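Local coordinates for malate dehydrogenase (Entamoeba histolytica, PDB 3I0P), which probably catalyses the NAD-dependent interconversion of malate and oxaloacetate, at residues M101-G112 with F286-F294. Residues are numbered along the deposited sequence; the frame is centred on the assembly and turned at random.
Sequences MKMAIEKAKKYG and FIAINVECF
Ala288 sets its methyl group into a shallow hollow on helix 93-111 walled by Ala104, Ile105 and Ala108. Its CB lies 4.0 Å from CB of Ala108 and 4.1 Å from CG1 of Ile105, and the floor is helix backbone, with Ala104 O 3.6 Å from the same CB. In return, the small bumps of the helix settle on the strand main chain: CB of Ala104 faces the carbonyl of Phe286, and CB of Ala108 rests 3.5 Å from Ala288 O. With alanines at its centre, the contact is close: the axes of helix 101-111 and strand 286-290 approach to 7.2 Å and run 27° apart in direction.

Met101 packs at the Phe286 end of the interface. Its CG is anti to the backbone N (chi1 176°), and further bends at chi2 and chi3 curl the thioether over the strand, bringing CE 3.6 Å from Ile287 O and against CB of Phe286. The Phe286 ring also meets that of Tyr130, and its side chain lies about 10 Å from a bound NAD.

At the other end the helix stops at Gly112, whose positive phi turns the chain into strand 113-121. Asn290 N donates a nearly straight 2.9 Å hydrogen bond to Gly112 O, at the start of the pairing that Ala288 with Gly114 and Phe286 with Val116 carry on between antiparallel strands 113-121 and 282-290. CB of Asn290 packs against Ala108 O, while SG of Cys293 lies 3.5 Å from the bare CA of Gly112.

Lys109 NZ lies near Glu292 OE2, beyond salt-bridge distance, and is hydrogen-bonded to Glu137 O. The contact is therefore mainly apolar, a helix laid on the seven-stranded mixed sheet by close fit, with one backbone hydrogen bond just beyond the end of the helix and charge probably adding little at the rim.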
ATOM      1  N   MET A 101      10.992   1.232 -15.692  1.00 21.06           N
ATOM      2  CA  MET A 101      11.506   1.746 -14.428  1.00 21.35           C
ATOM      3  C   MET A 101      12.781   2.571 -14.630  1.00 21.91           C
ATOM      4  O   MET A 101      12.906   3.662 -14.076  1.00 22.07           O
ATOM      5  CB  MET A 101      11.721   0.610 -13.411  1.00 21.06           C
ATOM      6  CG  MET A 101      12.342   1.050 -12.085  1.00 20.01           C
ATOM      7  SD  MET A 101      11.411   2.296 -11.154  1.00 18.26           S
ATOM      8  CE  MET A 101      10.300   1.275 -10.190  1.00 15.49           C
ATOM      9  N   LYS A 102      13.718   2.062 -15.431  1.00 22.53           N
ATOM     10  CA  LYS A 102      14.930   2.821 -15.762  1.00 22.98           C
ATOM     11  C   LYS A 102      14.544   4.193 -16.287  1.00 23.12           C
ATOM     12  O   LYS A 102      15.190   5.194 -15.997  1.00 23.03           O
ATOM     13  CB  LYS A 102      15.756   2.097 -16.815  1.00 22.78           C
ATOM     14  CG  LYS A 102      16.765   1.144 -16.259  1.00 23.47           C
ATOM     15  CD  LYS A 102      17.387   0.284 -17.362  1.00 25.00           C
ATOM     16  CE  LYS A 102      18.274   1.086 -18.317  1.00 25.54           C
ATOM     17  NZ  LYS A 102      18.788   0.202 -19.413  1.00 27.03           N
ATOM     18  N   MET A 103      13.472   4.205 -17.067  1.00 23.69           N
ATOM     19  CA  MET A 103      12.924   5.406 -17.652  1.00 24.32           C
ATOM     20  C   MET A 103      12.303   6.296 -16.574  1.00 24.28           C
ATOM     21  O   MET A 103      12.534   7.506 -16.564  1.00 24.48           O
ATOM     22  CB  MET A 103      11.897   4.994 -18.691  1.00 24.66           C
ATOM     23  CG  MET A 103      11.455   6.071 -19.620  1.00 27.16           C
ATOM     24  SD  MET A 103      10.852   5.349 -21.163  1.00 31.13           S
ATOM     25  CE  MET A 103      10.234   6.868 -21.892  1.00 29.91           C
ATOM     26  N   ALA A 104      11.543   5.702 -15.654  1.00 23.97           N
ATOM     27  CA  ALA A 104      11.003   6.449 -14.521  1.00 23.87           C
ATOM     28  C   ALA A 104      12.105   7.033 -13.622  1.00 24.08           C
ATOM     29  O   ALA A 104      11.959   8.138 -13.097  1.00 23.95           O
ATOM     30  CB  ALA A 104      10.056   5.586 -13.717  1.00 23.70           C
ATOM     31  N   ILE A 105      13.199   6.287 -13.451  1.00 24.31           N
ATOM     32  CA  ILE A 105      14.354   6.741 -12.670  1.00 24.78           C
ATOM     33  C   ILE A 105      15.009   7.953 -13.333  1.00 25.53           C
ATOM     34  O   ILE A 105      15.295   8.963 -12.680  1.00 26.06           O
ATOM     35  CB  ILE A 105      15.406   5.615 -12.500  1.00 24.57           C
ATOM     36  CG1 ILE A 105      14.889   4.531 -11.554  1.00 24.57           C
ATOM     37  CG2 ILE A 105      16.731   6.170 -11.983  1.00 24.15           C
ATOM     38  CD1 ILE A 105      15.637   3.208 -11.667  1.00 23.66           C
ATOM     39  N   GLU A 106      15.231   7.835 -14.636  1.00 26.22           N
ATOM     40  CA  GLU A 106      15.864   8.857 -15.444  1.00 27.18           C
ATOM     41  C   GLU A 106      15.110  10.185 -15.304  1.00 27.04           C
ATOM     42  O   GLU A 106      15.715  11.232 -15.060  1.00 27.19           O
ATOM     43  CB  GLU A 106      15.874   8.373 -16.894  1.00 27.70           C
ATOM     44  CG  GLU A 106      16.858   9.061 -17.827  1.00 31.08           C
ATOM     45  CD  GLU A 106      16.555   8.775 -19.305  1.00 35.56           C
ATOM     46  OE1 GLU A 106      15.532   8.099 -19.601  1.00 36.52           O
ATOM     47  OE2 GLU A 106      17.344   9.231 -20.170  1.00 36.79           O
ATOM     48  N   LYS A 107      13.787  10.118 -15.444  1.00 26.85           N
ATOM     49  CA  LYS A 107      12.895  11.259 -15.236  1.00 26.53           C
ATOM     50  C   LYS A 107      12.897  11.783 -13.799  1.00 26.57           C
ATOM     51  O   LYS A 107      12.704  12.981 -13.578  1.00 26.64           O
ATOM     52  CB  LYS A 107      11.458  10.898 -15.622  1.00 26.36           C
ATOM     53  CG  LYS A 107      11.289  10.408 -17.038  1.00 25.81           C
ATOM     54  CD  LYS A 107       9.827  10.249 -17.389  1.00 24.89           C
ATOM     55  CE  LYS A 107       9.656   9.985 -18.870  1.00 25.71           C
ATOM     56  NZ  LYS A 107      10.200  11.109 -19.696  1.00 25.95           N
ATOM     57  N   ALA A 108      13.087  10.900 -12.823  1.00 26.56           N
ATOM     58  CA  ALA A 108      13.110  11.348 -11.433  1.00 27.07           C
ATOM     59  C   ALA A 108      14.382  12.139 -11.174  1.00 27.52           C
ATOM     60  O   ALA A 108      14.344  13.170 -10.510  1.00 27.30           O
ATOM     61  CB  ALA A 108      12.980  10.176 -10.462  1.00 27.07           C
ATOM     62  N   LYS A 109      15.494  11.661 -11.735  1.00 28.06           N
ATOM     63  CA  LYS A 109      16.792  12.319 -11.608  1.00 28.41           C
ATOM     64  C   LYS A 109      16.800  13.718 -12.216  1.00 28.89           C
ATOM     65  O   LYS A 109      17.465  14.622 -11.705  1.00 28.82           O
ATOM     66  CB  LYS A 109      17.883  11.469 -12.250  1.00 28.20           C
ATOM     67  CG  LYS A 109      18.178  10.169 -11.517  1.00 28.53           C
ATOM     68  CD  LYS A 109      18.832  10.420 -10.179  1.00 28.64           C
ATOM     69  CE  LYS A 109      19.688   9.244  -9.784  1.00 29.99           C
ATOM     70  NZ  LYS A 109      20.207   9.430  -8.409  1.00 30.54           N
ATOM     71  N   LYS A 110      16.052  13.899 -13.298  1.00 29.46           N
ATOM     72  CA  LYS A 110      15.993  15.191 -13.960  1.00 30.24           C
ATOM     73  C   LYS A 110      14.969  16.156 -13.341  1.00 30.21           C
ATOM     74  O   LYS A 110      15.219  17.355 -13.304  1.00 30.48           O
ATOM     75  CB  LYS A 110      15.733  15.014 -15.458  1.00 30.66           C
ATOM     76  CG  LYS A 110      16.152  16.208 -16.301  1.00 33.07           C
ATOM     77  CD  LYS A 110      15.790  15.999 -17.765  1.00 37.54           C
ATOM     78  CE  LYS A 110      15.756  17.337 -18.523  1.00 39.09           C
ATOM     79  NZ  LYS A 110      15.663  17.122 -19.999  1.00 39.83           N
ATOM     80  N   TYR A 111      13.835  15.638 -12.854  1.00 30.19           N
ATOM     81  CA  TYR A 111      12.721  16.490 -12.390  1.00 29.63           C
ATOM     82  C   TYR A 111      12.291  16.279 -10.949  1.00 28.75           C
ATOM     83  O   TYR A 111      11.575  17.114 -10.393  1.00 29.03           O
ATOM     84  CB  TYR A 111      11.494  16.316 -13.281  1.00 30.16           C
ATOM     85  CG  TYR A 111      11.709  16.728 -14.713  1.00 32.53           C
ATOM     86  CD1 TYR A 111      11.954  15.772 -15.694  1.00 35.01           C
ATOM     87  CD2 TYR A 111      11.667  18.073 -15.091  1.00 34.87           C
ATOM     88  CE1 TYR A 111      12.154  16.137 -17.016  1.00 37.14           C
ATOM     89  CE2 TYR A 111      11.863  18.453 -16.414  1.00 36.60           C
ATOM     90  CZ  TYR A 111      12.106  17.478 -17.371  1.00 38.10           C
ATOM     91  OH  TYR A 111      12.307  17.830 -18.693  1.00 40.85           O
ATOM     92  N   GLY A 112      12.707  15.167 -10.352  1.00 27.69           N
ATOM     93  CA  GLY A 112      12.343  14.854  -8.968  1.00 26.31           C
ATOM     94  C   GLY A 112      11.506  13.595  -8.865  1.00 25.53           C
ATOM     95  O   GLY A 112      11.660  12.807  -7.928  1.00 25.28           O
ATOM     96  N   PHE A 286       5.294   1.811 -12.706  1.00 14.66           N
ATOM     97  CA  PHE A 286       6.601   2.010 -12.083  1.00 14.09           C
ATOM     98  C   PHE A 286       6.766   3.465 -11.684  1.00 14.25           C
ATOM     99  O   PHE A 286       6.694   4.361 -12.536  1.00 13.97           O
ATOM    100  CB  PHE A 286       7.725   1.601 -13.039  1.00 13.56           C
ATOM    101  CG  PHE A 286       7.566   0.221 -13.593  1.00 12.85           C
ATOM    102  CD1 PHE A 286       7.964  -0.885 -12.852  1.00 11.50           C
ATOM    103  CD2 PHE A 286       7.005   0.026 -14.850  1.00 12.72           C
ATOM    104  CE1 PHE A 286       7.810  -2.167 -13.343  1.00 11.71           C
ATOM    105  CE2 PHE A 286       6.853  -1.253 -15.357  1.00 13.87           C
ATOM    106  CZ  PHE A 286       7.253  -2.360 -14.591  1.00 13.16           C
ATOM    107  N   ILE A 287       6.973   3.683 -10.386  1.00 14.35           N
ATOM    108  CA  ILE A 287       7.149   5.015  -9.827  1.00 14.73           C
ATOM    109  C   ILE A 287       8.544   5.136  -9.230  1.00 15.07           C
ATOM    110  O   ILE A 287       8.994   4.244  -8.523  1.00 15.31           O
ATOM    111  CB  ILE A 287       6.093   5.320  -8.732  1.00 14.66           C
ATOM    112  CG1 ILE A 287       4.679   5.284  -9.307  1.00 14.12           C
ATOM    113  CG2 ILE A 287       6.363   6.677  -8.039  1.00 14.62           C
ATOM    114  CD1 ILE A 287       3.613   5.585  -8.268  1.00 14.22           C
ATOM    115  N   ALA A 288       9.218   6.246  -9.522  1.00 15.49           N
ATOM    116  CA  ALA A 288      10.515   6.557  -8.923  1.00 15.85           C
ATOM    117  C   ALA A 288      10.518   7.968  -8.316  1.00 16.10           C
ATOM    118  O   ALA A 288      10.087   8.932  -8.948  1.00 16.21           O
ATOM    119  CB  ALA A 288      11.608   6.416  -9.951  1.00 15.61           C
ATOM    120  N   ILE A 289      10.993   8.068  -7.080  1.00 16.10           N
ATOM    121  CA  ILE A 289      11.040   9.334  -6.358  1.00 16.26           C
ATOM    122  C   ILE A 289      12.490   9.625  -5.989  1.00 17.08           C
ATOM    123  O   ILE A 289      13.127   8.838  -5.292  1.00 17.03           O
ATOM    124  CB  ILE A 289      10.184   9.288  -5.065  1.00 16.09           C
ATOM    125  CG1 ILE A 289       8.708   9.121  -5.409  1.00 14.55           C
ATOM    126  CG2 ILE A 289      10.425  10.532  -4.195  1.00 15.11           C
ATOM    127  CD1 ILE A 289       7.913   8.533  -4.299  1.00 13.99           C
ATOM    128  N   ASN A 290      12.999  10.761  -6.455  1.00 17.97           N
ATOM    129  CA  ASN A 290      14.385  11.128  -6.220  1.00 18.94           C
ATOM    130  C   ASN A 290      14.576  11.706  -4.827  1.00 19.39           C
ATOM    131  O   ASN A 290      14.175  12.837  -4.556  1.00 19.31           O
ATOM    132  CB  ASN A 290      14.858  12.118  -7.286  1.00 19.11           C
ATOM    133  CG  ASN A 290      16.348  12.386  -7.220  1.00 20.16           C
ATOM    134  OD1 ASN A 290      17.096  11.692  -6.526  1.00 21.56           O
ATOM    135  ND2 ASN A 290      16.792  13.394  -7.960  1.00 21.82           N
ATOM    136  N   VAL A 291      15.197  10.915  -3.959  1.00 20.10           N
ATOM    137  CA  VAL A 291      15.437  11.287  -2.567  1.00 21.13           C
ATOM    138  C   VAL A 291      16.194  12.625  -2.407  1.00 22.49           C
ATOM    139  O   VAL A 291      15.777  13.492  -1.612  1.00 22.44           O
ATOM    140  CB  VAL A 291      16.163  10.146  -1.805  1.00 20.78           C
ATOM    141  CG1 VAL A 291      16.777  10.650  -0.492  1.00 20.39           C
ATOM    142  CG2 VAL A 291      15.216   8.972  -1.562  1.00 20.06           C
ATOM    143  N   GLU A 292      17.275  12.802  -3.174  1.00 23.54           N
ATOM    144  CA  GLU A 292      18.147  13.965  -3.001  1.00 24.88           C
ATOM    145  C   GLU A 292      17.436  15.314  -3.250  1.00 24.79           C
ATOM    146  O   GLU A 292      17.927  16.359  -2.827  1.00 24.64           O
ATOM    147  CB  GLU A 292      19.476  13.808  -3.776  1.00 25.28           C
ATOM    148  CG  GLU A 292      19.419  14.110  -5.288  1.00 29.49           C
ATOM    149  CD  GLU A 292      20.627  13.546  -6.077  1.00 34.59           C
ATOM    150  OE1 GLU A 292      21.663  13.219  -5.435  1.00 36.17           O
ATOM    151  OE2 GLU A 292      20.529  13.423  -7.335  1.00 34.30           O
ATOM    152  N   CYS A 293      16.271  15.276  -3.904  1.00 24.95           N
ATOM    153  CA  CYS A 293      15.390  16.454  -4.022  1.00 25.08           C
ATOM    154  C   CYS A 293      14.824  16.926  -2.676  1.00 25.29           C
ATOM    155  O   CYS A 293      14.423  18.089  -2.540  1.00 25.45           O
ATOM    156  CB  CYS A 293      14.231  16.167  -4.967  1.00 24.74           C
ATOM    157  SG  CYS A 293      14.698  16.064  -6.699  1.00 25.60           S
ATOM    158  N   PHE A 294      14.803  16.019  -1.695  1.00 25.20           N
ATOM    159  CA  PHE A 294      14.211  16.268  -0.382  1.00 25.08           C
ATOM    160  C   PHE A 294      15.252  16.456   0.698  1.00 25.32           C
ATOM    161  O   PHE A 294      15.181  17.401   1.480  1.00 25.60           O
ATOM    162  CB  PHE A 294      13.320  15.091   0.039  1.00 24.76           C
ATOM    163  CG  PHE A 294      12.097  14.928  -0.799  1.00 24.06           C
ATOM    164  CD1 PHE A 294      10.955  15.691  -0.539  1.00 23.29           C
ATOM    165  CD2 PHE A 294      12.077  14.006  -1.845  1.00 22.74           C
ATOM    166  CE1 PHE A 294       9.810  15.542  -1.317  1.00 23.47           C
ATOM    167  CE2 PHE A 294      10.951  13.850  -2.629  1.00 22.72           C
ATOM    168  CZ  PHE A 294       9.806  14.615  -2.362  1.00 23.25           C
TER